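Local coordinates for protein amorpha-4,11-diene synthase (Artemisia annua, PDB 4GAX) that probably catalyses the metal-dependent cyclisation of farnesyl diphosphate to a sesquiterpene, here as an engineered mutant of an alpha-bisabolol synthase, at residues Val283-Trp288 with Val308-Thr313; Arg302-Lys307 with Thr423-Leu428; Leu428-Ile433 with Arg519-Ala524. All blocks are in the same frame, centred on the assembly; numbering follows the deposited sequence.

Contact 1 of 3, residues Val283-Trp288 with Val308-Thr313; sequences VECYFW and VIALVT
Two helices consecutive in the chain within the all-helical class I terpene synthase fold, 282-292 and 299-322, meet where Cys285 and Trp288 lie against Ile309 and Ala310; further along, helix 299-322 carries the DDIYD version of the aspartate-rich motif. The short segments' axes approach to 9.0 Å, at 126° between their directions. Cys285 aims its sulfur at the backbone of the other helix, SG being 3.6 Å from Ala310 CA, while Ile309 CG2 presses against the same sulfur at 3.8 Å. One turn on, Trp288 holds CG anti to its own N (chi1 -166°), which lays the indole beside Ile309. The methyl CD1 of Ile309 sits over one face of the five-membered ring, 4.1 Å from its centroid, in a CH-pi contact, and Ile309 CG2 reaches Trp288 CE3 at 3.9 Å. With an alanine at Trp288, the delta methyl of Ile309 would probably lose its aromatic platform and be freer to turn, and Phe531 would lose its ring partner. Ile309 O accepts both Thr313 N and, at 2.8 Å, Thr313 OG1, from opposite faces of the carbonyl plane; that hydroxyl is satisfied within its own helix, and the interface rests on sulfur, methyl and indole surfaces.

Contact 2 of 3, residues Arg302-Lys307 with Thr423-Leu428; sequences RIFLAK and TTTCYL
Leu421 O, one turn back on helix 419-429, is hydrogen-bonded by two threonine hydroxyls, OG1 of Thr425 and OG1 of Thr424, and the first of these bonds settles how Thr425 meets Phe304 and Leu305 of helix 299-322. With OG1 beside the backbone N (chi1 -63°) and turned back to its own helix, Thr425 has its methyl CG2 left to project at the neighbour. That methyl is the centre of the contact. Leu305 CD1 comes to 3.6 Å from Thr425 CG2, and the ring of Phe304, the residue before Leu305, meets the same methyl obliquely, with Phe304 CD2 3.8 Å from Thr425 CG2.

The axes of segments 302-307 and 423-428 come within 9.1 Å, their N-to-C directions 143° apart, not far from antiparallel, and Leu305 and Thr425 form the nearest CA pair, at 6.1 Å. Leu305 itself forks: while CD1 takes Thr425, CD2 touches SG of Cys426 at 4.0 Å. The ring of Phe304 also touches two residues: beyond Thr425, its CE2 lies 4.2 Å from Leu428 CD1, again obliquely. Beyond the pair, helix 351-370 meets Phe304 through Thr360 and Met364, and Ala289 and Ser292 of helix 282-292 meet Leu305. All five touching side chains are buried; since the threonine hydroxyl is satisfied by a carbonyl of its own helix, what the two helices present to each other is methyl, ring and sulfur, and the join depends on shape and apolar burial rather than on polar pairing.

Contact 3 of 3, residues Leu428-Ile433 with Arg519-Ala524; sequences LGMSDI and RPLLVA
The backbone leaves helix 419-429 at Met430 (phi -112°, psi 49°) and bends into a turn, with Ile433 N bonded to Met430 O at 3.3 Å, and this brings Met430 and Ile433 to the start of helix 519-535. Met430 runs past Leu521 in the opposite sense, its sulfur SD 3.6 Å from Leu521 CD2. A bend at the thioether (chi3 -116°) then turns the methyl CE along the helix, where it meets both Leu521 CD2, at 3.7 Å, and Ala524 CB, at 3.9 Å. Ile433 works with a single atom: its CD1 rests against the Pro520 ring, 3.8 Å from CB and equally close to CG, and also lies 4.0 Å from Leu521 CG. Leu521 thus meets both, one methyl against the methionine and its branch point against the isoleucine. Proline suits the first turn of a helix, where its missing N-H costs no bond; its carbonyl, Pro520 O, takes Ala524 N at 3.2 Å and also Arg293 NH1. Arg293, just past helix 282-292, touches Val523 as well; Leu428, still in helix 419-429, and Ser431 in the turn pack on Leu368, so the end of that helix and its turn join helices 351-370 and 519-535.

In the fold
From the N terminus, helix 282-292 comes first, and contact 1 closes the short connection from it into helix 299-322. Contact 2 opens on that second helix before contact 1 has closed, so the two cross along the chain; they touch in space through Val308 and Thr425, and contact 2 shuts a far longer excursion, mostly helical, at helix 419-429. Leu428 belongs to both contact 2 and contact 3, which follows in series and reaches over 85 residues to the start of helix 519-535. The series thereby links four helices in succession, 282-292, 299-322, 419-429 and 519-535, with contact 2 lying about 10 Å from each of the others, centre to centre.

Contact 1 of 3, residues Val283-Trp288 with Val308-Thr313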
ATOM      1  N   VAL A 283      -0.710   8.086  15.021  1.00 24.63           N
ATOM      2  CA  VAL A 283      -0.199   6.731  14.800  1.00 22.96           C
ATOM      3  C   VAL A 283      -0.817   6.175  13.528  1.00 23.97           C
ATOM      4  O   VAL A 283      -0.139   5.572  12.688  1.00 26.97           O
ATOM      5  CB  VAL A 283      -0.514   5.789  15.987  1.00 25.61           C
ATOM      6  CG1 VAL A 283      -0.070   4.351  15.658  1.00 25.82           C
ATOM      7  CG2 VAL A 283       0.174   6.285  17.255  1.00 29.34           C
ATOM      8  N   GLU A 284      -2.111   6.424  13.384  1.00 23.66           N
ATOM      9  CA  GLU A 284      -2.865   6.032  12.201  1.00 30.99           C
ATOM     10  C   GLU A 284      -2.371   6.699  10.911  1.00 29.60           C
ATOM     11  O   GLU A 284      -2.306   6.063   9.856  1.00 26.45           O
ATOM     12  CB  GLU A 284      -4.356   6.301  12.433  1.00 23.16           C
ATOM     13  CG  GLU A 284      -4.999   5.357  13.476  1.00 37.63           C
ATOM     14  CD  GLU A 284      -4.597   5.638  14.939  1.00 42.17           C
ATOM     15  OE1 GLU A 284      -4.067   6.732  15.248  1.00 31.41           O
ATOM     16  OE2 GLU A 284      -4.814   4.748  15.795  1.00 45.93           O
ATOM     17  N   CYS A 285      -2.006   7.973  10.980  1.00 23.85           N
ATOM     18  CA  CYS A 285      -1.499   8.652   9.782  1.00 23.50           C
ATOM     19  C   CYS A 285      -0.146   8.064   9.404  1.00 19.63           C
ATOM     20  O   CYS A 285       0.149   7.853   8.228  1.00 18.65           O
ATOM     21  CB  CYS A 285      -1.363  10.155  10.020  1.00 25.12           C
ATOM     22  SG  CYS A 285      -2.945  10.990  10.365  1.00 28.82           S
ATOM     23  N   TYR A 286       0.679   7.802  10.409  1.00 22.21           N
ATOM     24  CA  TYR A 286       1.990   7.202  10.158  1.00 22.27           C
ATOM     25  C   TYR A 286       1.875   5.802   9.529  1.00 20.22           C
ATOM     26  O   TYR A 286       2.615   5.471   8.605  1.00 19.03           O
ATOM     27  CB  TYR A 286       2.817   7.127  11.452  1.00 19.51           C
ATOM     28  CG  TYR A 286       4.140   6.455  11.199  1.00 20.09           C
ATOM     29  CD1 TYR A 286       4.449   5.226  11.766  1.00 21.32           C
ATOM     30  CD2 TYR A 286       5.064   7.035  10.352  1.00 19.85           C
ATOM     31  CE1 TYR A 286       5.679   4.593  11.490  1.00 20.16           C
ATOM     32  CE2 TYR A 286       6.281   6.423  10.068  1.00 23.55           C
ATOM     33  CZ  TYR A 286       6.581   5.199  10.642  1.00 24.81           C
ATOM     34  OH  TYR A 286       7.789   4.594  10.347  1.00 22.28           O
ATOM     35  N   PHE A 287       0.935   4.993  10.025  1.00 18.71           N
ATOM     36  CA  PHE A 287       0.778   3.621   9.536  1.00 17.86           C
ATOM     37  C   PHE A 287       0.411   3.639   8.063  1.00 17.98           C
ATOM     38  O   PHE A 287       0.900   2.836   7.273  1.00 20.26           O
ATOM     39  CB  PHE A 287      -0.280   2.856  10.357  1.00 24.01           C
ATOM     40  CG  PHE A 287      -0.266   1.365  10.125  1.00 28.17           C
ATOM     41  CD1 PHE A 287       0.790   0.588  10.590  1.00 25.56           C
ATOM     42  CD2 PHE A 287      -1.304   0.742   9.443  1.00 33.58           C
ATOM     43  CE1 PHE A 287       0.818  -0.794  10.365  1.00 28.80           C
ATOM     44  CE2 PHE A 287      -1.287  -0.639   9.224  1.00 31.08           C
ATOM     45  CZ  PHE A 287      -0.225  -1.406   9.680  1.00 22.20           C
ATOM     46  N   TRP A 288      -0.434   4.586   7.691  1.00 21.44           N
ATOM     47  CA  TRP A 288      -0.791   4.779   6.293  1.00 21.18           C
ATOM     48  C   TRP A 288       0.438   5.204   5.473  1.00 22.33           C
ATOM     49  O   TRP A 288       0.698   4.661   4.376  1.00 21.11           O
ATOM     50  CB  TRP A 288      -1.898   5.827   6.244  1.00 19.47           C
ATOM     51  CG  TRP A 288      -2.636   5.970   4.971  1.00 23.34           C
ATOM     52  CD1 TRP A 288      -2.233   5.589   3.725  1.00 21.54           C
ATOM     53  CD2 TRP A 288      -3.929   6.560   4.815  1.00 22.93           C
ATOM     54  NE1 TRP A 288      -3.203   5.910   2.800  1.00 24.85           N
ATOM     55  CE2 TRP A 288      -4.254   6.506   3.448  1.00 23.84           C
ATOM     56  CE3 TRP A 288      -4.844   7.133   5.702  1.00 26.84           C
ATOM     57  CZ2 TRP A 288      -5.465   6.994   2.943  1.00 22.01           C
ATOM     58  CZ3 TRP A 288      -6.057   7.620   5.197  1.00 31.72           C
ATOM     59  CH2 TRP A 288      -6.347   7.550   3.829  1.00 27.68           C
ATOM     60  N   VAL A 308       1.250  15.214   5.974  1.00 18.85           N
ATOM     61  CA  VAL A 308       0.229  15.614   5.017  1.00 18.48           C
ATOM     62  C   VAL A 308      -1.072  14.859   5.276  1.00 21.61           C
ATOM     63  O   VAL A 308      -2.157  15.443   5.221  1.00 26.22           O
ATOM     64  CB  VAL A 308       0.705  15.416   3.555  1.00 20.72           C
ATOM     65  CG1 VAL A 308      -0.422  15.652   2.582  1.00 18.03           C
ATOM     66  CG2 VAL A 308       1.864  16.371   3.250  1.00 21.13           C
ATOM     67  N   ILE A 309      -0.972  13.569   5.590  1.00 19.93           N
ATOM     68  CA  ILE A 309      -2.175  12.803   5.942  1.00 22.12           C
ATOM     69  C   ILE A 309      -2.850  13.352   7.213  1.00 21.87           C
ATOM     70  O   ILE A 309      -4.091  13.428   7.298  1.00 20.54           O
ATOM     71  CB  ILE A 309      -1.870  11.286   6.048  1.00 27.87           C
ATOM     72  CG1 ILE A 309      -1.461  10.761   4.674  1.00 21.73           C
ATOM     73  CG2 ILE A 309      -3.081  10.513   6.580  1.00 25.29           C
ATOM     74  CD1 ILE A 309      -0.855   9.346   4.679  1.00 22.38           C
ATOM     75  N   ALA A 310      -2.047  13.770   8.192  1.00 19.92           N
ATOM     76  CA  ALA A 310      -2.611  14.403   9.383  1.00 19.86           C
ATOM     77  C   ALA A 310      -3.314  15.704   9.007  1.00 22.34           C
ATOM     78  O   ALA A 310      -4.361  16.032   9.564  1.00 27.14           O
ATOM     79  CB  ALA A 310      -1.531  14.661  10.423  1.00 24.29           C
ATOM     80  N   LEU A 311      -2.755  16.437   8.042  1.00 19.58           N
ATOM     81  CA  LEU A 311      -3.359  17.714   7.616  1.00 28.24           C
ATOM     82  C   LEU A 311      -4.663  17.511   6.844  1.00 30.56           C
ATOM     83  O   LEU A 311      -5.618  18.284   6.993  1.00 31.32           O
ATOM     84  CB  LEU A 311      -2.379  18.506   6.759  1.00 29.45           C
ATOM     85  CG  LEU A 311      -1.229  19.200   7.485  1.00 24.35           C
ATOM     86  CD1 LEU A 311      -0.281  19.758   6.418  1.00 21.55           C
ATOM     87  CD2 LEU A 311      -1.787  20.328   8.365  1.00 21.06           C
ATOM     88  N   VAL A 312      -4.682  16.467   6.019  1.00 30.48           N
ATOM     89  CA  VAL A 312      -5.863  16.069   5.262  1.00 32.01           C
ATOM     90  C   VAL A 312      -6.990  15.675   6.208  1.00 27.95           C
ATOM     91  O   VAL A 312      -8.146  16.056   6.023  1.00 35.28           O
ATOM     92  CB  VAL A 312      -5.530  14.859   4.352  1.00 28.27           C
ATOM     93  CG1 VAL A 312      -6.801  14.203   3.841  1.00 32.16           C
ATOM     94  CG2 VAL A 312      -4.643  15.297   3.213  1.00 32.87           C
ATOM     95  N   THR A 313      -6.638  14.895   7.219  1.00 31.41           N
ATOM     96  CA  THR A 313      -7.589  14.469   8.229  1.00 39.48           C
ATOM     97  C   THR A 313      -8.229  15.682   8.906  1.00 40.28           C
ATOM     98  O   THR A 313      -9.454  15.733   9.065  1.00 36.01           O
ATOM     99  CB  THR A 313      -6.900  13.559   9.268  1.00 42.10           C
ATOM    100  OG1 THR A 313      -6.329  12.421   8.602  1.00 44.70           O
ATOM    101  CG2 THR A 313      -7.887  13.088  10.313  1.00 48.36           C
TER

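Contact 2 of 3, residues Arg302-Lys307 with Thr423-Leu428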
ATOM      1  N   ARG A 302       8.345   9.227   4.167  1.00 18.67           N
ATOM      2  CA  ARG A 302       7.313   8.747   5.085  1.00 21.55           C
ATOM      3  C   ARG A 302       6.888   9.803   6.099  1.00 23.95           C
ATOM      4  O   ARG A 302       5.692   9.960   6.411  1.00 21.21           O
ATOM      5  CB  ARG A 302       7.804   7.507   5.862  1.00 21.49           C
ATOM      6  CG  ARG A 302       7.723   6.203   5.096  1.00 24.23           C
ATOM      7  CD  ARG A 302       7.917   5.027   6.055  1.00 18.92           C
ATOM      8  NE  ARG A 302       9.280   4.991   6.585  1.00 18.98           N
ATOM      9  CZ  ARG A 302      10.328   4.538   5.904  1.00 24.06           C
ATOM     10  NH1 ARG A 302      10.169   4.101   4.652  1.00 18.52           N
ATOM     11  NH2 ARG A 302      11.537   4.525   6.471  1.00 24.17           N
ATOM     12  N   ILE A 303       7.870  10.503   6.656  1.00 14.35           N
ATOM     13  CA  ILE A 303       7.563  11.492   7.693  1.00 13.39           C
ATOM     14  C   ILE A 303       6.728  12.623   7.105  1.00 16.76           C
ATOM     15  O   ILE A 303       5.731  13.038   7.694  1.00 22.50           O
ATOM     16  CB  ILE A 303       8.844  12.031   8.358  1.00 24.80           C
ATOM     17  CG1 ILE A 303       9.448  10.934   9.248  1.00 16.72           C
ATOM     18  CG2 ILE A 303       8.542  13.287   9.182  1.00 20.25           C
ATOM     19  CD1 ILE A 303      10.851  11.254   9.769  1.00 20.59           C
ATOM     20  N   PHE A 304       7.103  13.095   5.919  1.00 17.73           N
ATOM     21  CA  PHE A 304       6.358  14.184   5.282  1.00 18.38           C
ATOM     22  C   PHE A 304       4.939  13.723   4.920  1.00 21.57           C
ATOM     23  O   PHE A 304       3.970  14.454   5.111  1.00 19.63           O
ATOM     24  CB  PHE A 304       7.076  14.676   4.018  1.00 13.00           C
ATOM     25  CG  PHE A 304       6.393  15.835   3.371  1.00 21.48           C
ATOM     26  CD1 PHE A 304       6.237  17.026   4.065  1.00 21.92           C
ATOM     27  CD2 PHE A 304       5.847  15.721   2.099  1.00 19.28           C
ATOM     28  CE1 PHE A 304       5.569  18.118   3.490  1.00 22.51           C
ATOM     29  CE2 PHE A 304       5.175  16.804   1.511  1.00 21.54           C
ATOM     30  CZ  PHE A 304       5.046  18.011   2.209  1.00 23.50           C
ATOM     31  N   LEU A 305       4.830  12.512   4.384  1.00 18.86           N
ATOM     32  CA  LEU A 305       3.545  11.980   3.964  1.00 24.53           C
ATOM     33  C   LEU A 305       2.628  11.836   5.166  1.00 22.72           C
ATOM     34  O   LEU A 305       1.442  12.165   5.099  1.00 25.87           O
ATOM     35  CB  LEU A 305       3.731  10.640   3.246  1.00 22.63           C
ATOM     36  CG  LEU A 305       2.475   9.852   2.827  1.00 15.64           C
ATOM     37  CD1 LEU A 305       1.601  10.643   1.864  1.00 20.71           C
ATOM     38  CD2 LEU A 305       2.912   8.510   2.160  1.00 19.21           C
ATOM     39  N   ALA A 306       3.183  11.381   6.282  1.00 17.32           N
ATOM     40  CA  ALA A 306       2.393  11.251   7.496  1.00 13.66           C
ATOM     41  C   ALA A 306       1.842  12.613   7.924  1.00 22.06           C
ATOM     42  O   ALA A 306       0.674  12.718   8.306  1.00 18.54           O
ATOM     43  CB  ALA A 306       3.241  10.639   8.618  1.00 19.25           C
ATOM     44  N   LYS A 307       2.677  13.652   7.866  1.00 19.24           N
ATOM     45  CA  LYS A 307       2.214  15.005   8.195  1.00 20.25           C
ATOM     46  C   LYS A 307       1.094  15.459   7.271  1.00 17.12           C
ATOM     47  O   LYS A 307       0.102  16.028   7.724  1.00 20.92           O
ATOM     48  CB  LYS A 307       3.374  15.996   8.136  1.00 18.46           C
ATOM     49  CG  LYS A 307       4.446  15.708   9.197  1.00 20.91           C
ATOM     50  CD  LYS A 307       5.653  16.645   9.034  1.00 24.57           C
ATOM     51  CE  LYS A 307       6.681  16.431  10.160  1.00 22.73           C
ATOM     52  NZ  LYS A 307       7.851  17.369  10.009  1.00 21.04           N
ATOM     53  N   THR A 423      -0.535  10.569  -3.946  1.00 27.15           N
ATOM     54  CA  THR A 423       0.451  10.214  -4.971  1.00 27.64           C
ATOM     55  C   THR A 423       1.492  11.321  -5.150  1.00 26.16           C
ATOM     56  O   THR A 423       2.702  11.080  -5.120  1.00 24.90           O
ATOM     57  CB  THR A 423      -0.215   9.961  -6.345  1.00 32.70           C
ATOM     58  OG1 THR A 423      -1.109   8.847  -6.254  1.00 29.20           O
ATOM     59  CG2 THR A 423       0.839   9.677  -7.418  1.00 25.48           C
ATOM     60  N   THR A 424       1.024  12.544  -5.329  1.00 18.97           N
ATOM     61  CA  THR A 424       1.956  13.638  -5.523  1.00 18.47           C
ATOM     62  C   THR A 424       2.698  14.013  -4.232  1.00 16.31           C
ATOM     63  O   THR A 424       3.782  14.613  -4.294  1.00 23.11           O
ATOM     64  CB  THR A 424       1.275  14.861  -6.160  1.00 21.03           C
ATOM     65  OG1 THR A 424       0.184  15.280  -5.335  1.00 21.97           O
ATOM     66  CG2 THR A 424       0.748  14.496  -7.561  1.00 29.63           C
ATOM     67  N   THR A 425       2.128  13.674  -3.075  1.00 19.55           N
ATOM     68  CA  THR A 425       2.856  13.893  -1.817  1.00 19.26           C
ATOM     69  C   THR A 425       4.052  12.948  -1.792  1.00 28.37           C
ATOM     70  O   THR A 425       5.138  13.297  -1.282  1.00 22.04           O
ATOM     71  CB  THR A 425       1.988  13.658  -0.571  1.00 18.45           C
ATOM     72  OG1 THR A 425       0.913  14.607  -0.542  1.00 20.71           O
ATOM     73  CG2 THR A 425       2.823  13.822   0.702  1.00 19.95           C
ATOM     74  N   CYS A 426       3.869  11.748  -2.347  1.00 25.88           N
ATOM     75  CA  CYS A 426       5.005  10.828  -2.523  1.00 20.96           C
ATOM     76  C   CYS A 426       6.039  11.391  -3.495  1.00 28.07           C
ATOM     77  O   CYS A 426       7.248  11.183  -3.312  1.00 22.14           O
ATOM     78  CB  CYS A 426       4.549   9.453  -3.016  1.00 23.00           C
ATOM     79  SG  CYS A 426       3.741   8.475  -1.714  1.00 27.76           S
ATOM     80  N   TYR A 427       5.565  12.076  -4.542  1.00 21.87           N
ATOM     81  CA  TYR A 427       6.482  12.714  -5.479  1.00 23.70           C
ATOM     82  C   TYR A 427       7.399  13.684  -4.722  1.00 28.06           C
ATOM     83  O   TYR A 427       8.621  13.685  -4.906  1.00 26.54           O
ATOM     84  CB  TYR A 427       5.728  13.507  -6.544  1.00 27.26           C
ATOM     85  CG  TYR A 427       5.100  12.702  -7.667  1.00 25.57           C
ATOM     86  CD1 TYR A 427       4.755  13.324  -8.862  1.00 37.86           C
ATOM     87  CD2 TYR A 427       4.805  11.348  -7.524  1.00 22.57           C
ATOM     88  CE1 TYR A 427       4.166  12.627  -9.898  1.00 40.95           C
ATOM     89  CE2 TYR A 427       4.212  10.634  -8.572  1.00 28.80           C
ATOM     90  CZ  TYR A 427       3.897  11.284  -9.751  1.00 32.42           C
ATOM     91  OH  TYR A 427       3.313  10.606 -10.801  1.00 33.84           O
ATOM     92  N   LEU A 428       6.803  14.519  -3.877  1.00 25.43           N
ATOM     93  CA  LEU A 428       7.569  15.540  -3.163  1.00 25.23           C
ATOM     94  C   LEU A 428       8.571  14.899  -2.216  1.00 32.61           C
ATOM     95  O   LEU A 428       9.687  15.393  -2.069  1.00 32.22           O
ATOM     96  CB  LEU A 428       6.642  16.473  -2.376  1.00 25.08           C
ATOM     97  CG  LEU A 428       5.706  17.341  -3.216  1.00 26.69           C
ATOM     98  CD1 LEU A 428       5.016  18.393  -2.332  1.00 26.88           C
ATOM     99  CD2 LEU A 428       6.493  18.011  -4.330  1.00 25.78           C
TER

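Contact 3 of 3, residues Leu428-Ile433 with Arg519-Ala524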
ATOM      1  N   LEU A 428       6.803  14.519  -3.877  1.00 25.43           N
ATOM      2  CA  LEU A 428       7.569  15.540  -3.163  1.00 25.23           C
ATOM      3  C   LEU A 428       8.571  14.899  -2.216  1.00 32.61           C
ATOM      4  O   LEU A 428       9.687  15.393  -2.069  1.00 32.22           O
ATOM      5  CB  LEU A 428       6.642  16.473  -2.376  1.00 25.08           C
ATOM      6  CG  LEU A 428       5.706  17.341  -3.216  1.00 26.69           C
ATOM      7  CD1 LEU A 428       5.016  18.393  -2.332  1.00 26.88           C
ATOM      8  CD2 LEU A 428       6.493  18.011  -4.330  1.00 25.78           C
ATOM      9  N   GLY A 429       8.168  13.797  -1.580  1.00 29.03           N
ATOM     10  CA  GLY A 429       9.029  13.103  -0.637  1.00 30.95           C
ATOM     11  C   GLY A 429      10.141  12.353  -1.350  1.00 32.90           C
ATOM     12  O   GLY A 429      11.192  12.095  -0.766  1.00 38.74           O
ATOM     13  N   MET A 430       9.903  12.005  -2.613  1.00 31.29           N
ATOM     14  CA  MET A 430      10.903  11.334  -3.451  1.00 32.13           C
ATOM     15  C   MET A 430      11.408  12.217  -4.582  1.00 35.70           C
ATOM     16  O   MET A 430      11.476  11.789  -5.741  1.00 41.06           O
ATOM     17  CB  MET A 430      10.325  10.046  -4.036  1.00 35.30           C
ATOM     18  CG  MET A 430      10.127   8.966  -3.016  1.00 32.26           C
ATOM     19  SD  MET A 430       9.543   7.400  -3.737  1.00 54.29           S
ATOM     20  CE  MET A 430       7.962   7.348  -2.911  1.00 22.93           C
ATOM     21  N   SER A 431      11.780  13.442  -4.236  1.00 36.64           N
ATOM     22  CA  SER A 431      12.189  14.444  -5.214  1.00 36.24           C
ATOM     23  C   SER A 431      13.381  14.054  -6.096  1.00 33.41           C
ATOM     24  O   SER A 431      13.491  14.516  -7.240  1.00 38.87           O
ATOM     25  CB  SER A 431      12.505  15.757  -4.494  1.00 36.38           C
ATOM     26  OG  SER A 431      13.161  15.488  -3.266  1.00 37.90           O
ATOM     27  N   ASP A 432      14.279  13.227  -5.570  1.00 36.87           N
ATOM     28  CA  ASP A 432      15.502  12.866  -6.297  1.00 39.63           C
ATOM     29  C   ASP A 432      15.252  12.100  -7.598  1.00 42.72           C
ATOM     30  O   ASP A 432      16.101  12.103  -8.493  1.00 46.08           O
ATOM     31  CB  ASP A 432      16.422  12.046  -5.401  1.00 52.63           C
ATOM     32  CG  ASP A 432      15.670  10.993  -4.621  1.00 67.40           C
ATOM     33  OD1 ASP A 432      14.591  11.321  -4.079  1.00 69.38           O
ATOM     34  OD2 ASP A 432      16.147   9.840  -4.556  1.00 76.41           O
ATOM     35  N   ILE A 433      14.094  11.450  -7.708  1.00 36.47           N
ATOM     36  CA  ILE A 433      13.793  10.638  -8.888  1.00 32.08           C
ATOM     37  C   ILE A 433      12.578  11.112  -9.704  1.00 33.57           C
ATOM     38  O   ILE A 433      12.358  10.648 -10.832  1.00 36.28           O
ATOM     39  CB  ILE A 433      13.598   9.141  -8.527  1.00 46.79           C
ATOM     40  CG1 ILE A 433      12.285   8.931  -7.773  1.00 44.99           C
ATOM     41  CG2 ILE A 433      14.784   8.615  -7.726  1.00 48.88           C
ATOM     42  CD1 ILE A 433      11.764   7.506  -7.860  1.00 40.14           C
ATOM     43  N   ARG A 519       9.730   3.675 -11.598  1.00 23.27           N
ATOM     44  CA  ARG A 519       9.252   2.495 -10.873  1.00 23.36           C
ATOM     45  C   ARG A 519       9.060   2.627  -9.363  1.00 21.04           C
ATOM     46  O   ARG A 519       8.071   2.108  -8.827  1.00 20.76           O
ATOM     47  CB  ARG A 519      10.100   1.260 -11.176  1.00 29.68           C
ATOM     48  CG  ARG A 519       9.290   0.210 -11.892  1.00 43.60           C
ATOM     49  CD  ARG A 519      10.024  -1.104 -12.063  1.00 40.02           C
ATOM     50  NE  ARG A 519       9.949  -1.936 -10.870  1.00 33.53           N
ATOM     51  CZ  ARG A 519       8.833  -2.495 -10.406  1.00 32.07           C
ATOM     52  NH1 ARG A 519       7.663  -2.299 -11.011  1.00 35.69           N
ATOM     53  NH2 ARG A 519       8.889  -3.245  -9.322  1.00 26.67           N
ATOM     54  N   PRO A 520      10.004   3.288  -8.665  1.00 22.09           N
ATOM     55  CA  PRO A 520       9.822   3.318  -7.207  1.00 17.89           C
ATOM     56  C   PRO A 520       8.588   4.115  -6.803  1.00 20.31           C
ATOM     57  O   PRO A 520       8.036   3.866  -5.720  1.00 19.57           O
ATOM     58  CB  PRO A 520      11.105   3.995  -6.694  1.00 23.94           C
ATOM     59  CG  PRO A 520      12.114   3.761  -7.779  1.00 24.79           C
ATOM     60  CD  PRO A 520      11.326   3.815  -9.067  1.00 22.71           C
ATOM     61  N   LEU A 521       8.154   5.038  -7.659  1.00 16.41           N
ATOM     62  CA  LEU A 521       6.925   5.792  -7.387  1.00 18.18           C
ATOM     63  C   LEU A 521       5.697   4.961  -7.745  1.00 15.50           C
ATOM     64  O   LEU A 521       4.636   5.063  -7.095  1.00 19.52           O
ATOM     65  CB  LEU A 521       6.922   7.102  -8.184  1.00 21.06           C
ATOM     66  CG  LEU A 521       7.866   8.185  -7.658  1.00 33.09           C
ATOM     67  CD1 LEU A 521       7.925   9.344  -8.644  1.00 35.20           C
ATOM     68  CD2 LEU A 521       7.388   8.668  -6.285  1.00 29.84           C
ATOM     69  N   LEU A 522       5.835   4.129  -8.779  1.00 17.94           N
ATOM     70  CA  LEU A 522       4.728   3.266  -9.189  1.00 18.10           C
ATOM     71  C   LEU A 522       4.488   2.255  -8.076  1.00 18.66           C
ATOM     72  O   LEU A 522       3.327   1.954  -7.733  1.00 20.33           O
ATOM     73  CB  LEU A 522       5.050   2.564 -10.514  1.00 20.04           C
ATOM     74  CG  LEU A 522       3.969   1.599 -11.003  1.00 25.57           C
ATOM     75  CD1 LEU A 522       2.659   2.340 -11.175  1.00 22.04           C
ATOM     76  CD2 LEU A 522       4.379   0.926 -12.316  1.00 24.28           C
ATOM     77  N   VAL A 523       5.585   1.755  -7.497  1.00 16.04           N
ATOM     78  CA  VAL A 523       5.520   0.789  -6.402  1.00 17.69           C
ATOM     79  C   VAL A 523       4.809   1.449  -5.221  1.00 19.83           C
ATOM     80  O   VAL A 523       3.963   0.827  -4.576  1.00 18.70           O
ATOM     81  CB  VAL A 523       6.933   0.278  -5.996  1.00 23.79           C
ATOM     82  CG1 VAL A 523       6.909  -0.452  -4.636  1.00 15.67           C
ATOM     83  CG2 VAL A 523       7.514  -0.627  -7.101  1.00 19.01           C
ATOM     84  N   ALA A 524       5.130   2.719  -4.962  1.00 21.57           N
ATOM     85  CA  ALA A 524       4.471   3.471  -3.888  1.00 20.54           C
ATOM     86  C   ALA A 524       2.978   3.568  -4.146  1.00 21.86           C
ATOM     87  O   ALA A 524       2.181   3.380  -3.237  1.00 22.01           O
ATOM     88  CB  ALA A 524       5.068   4.886  -3.764  1.00 18.15           C
TER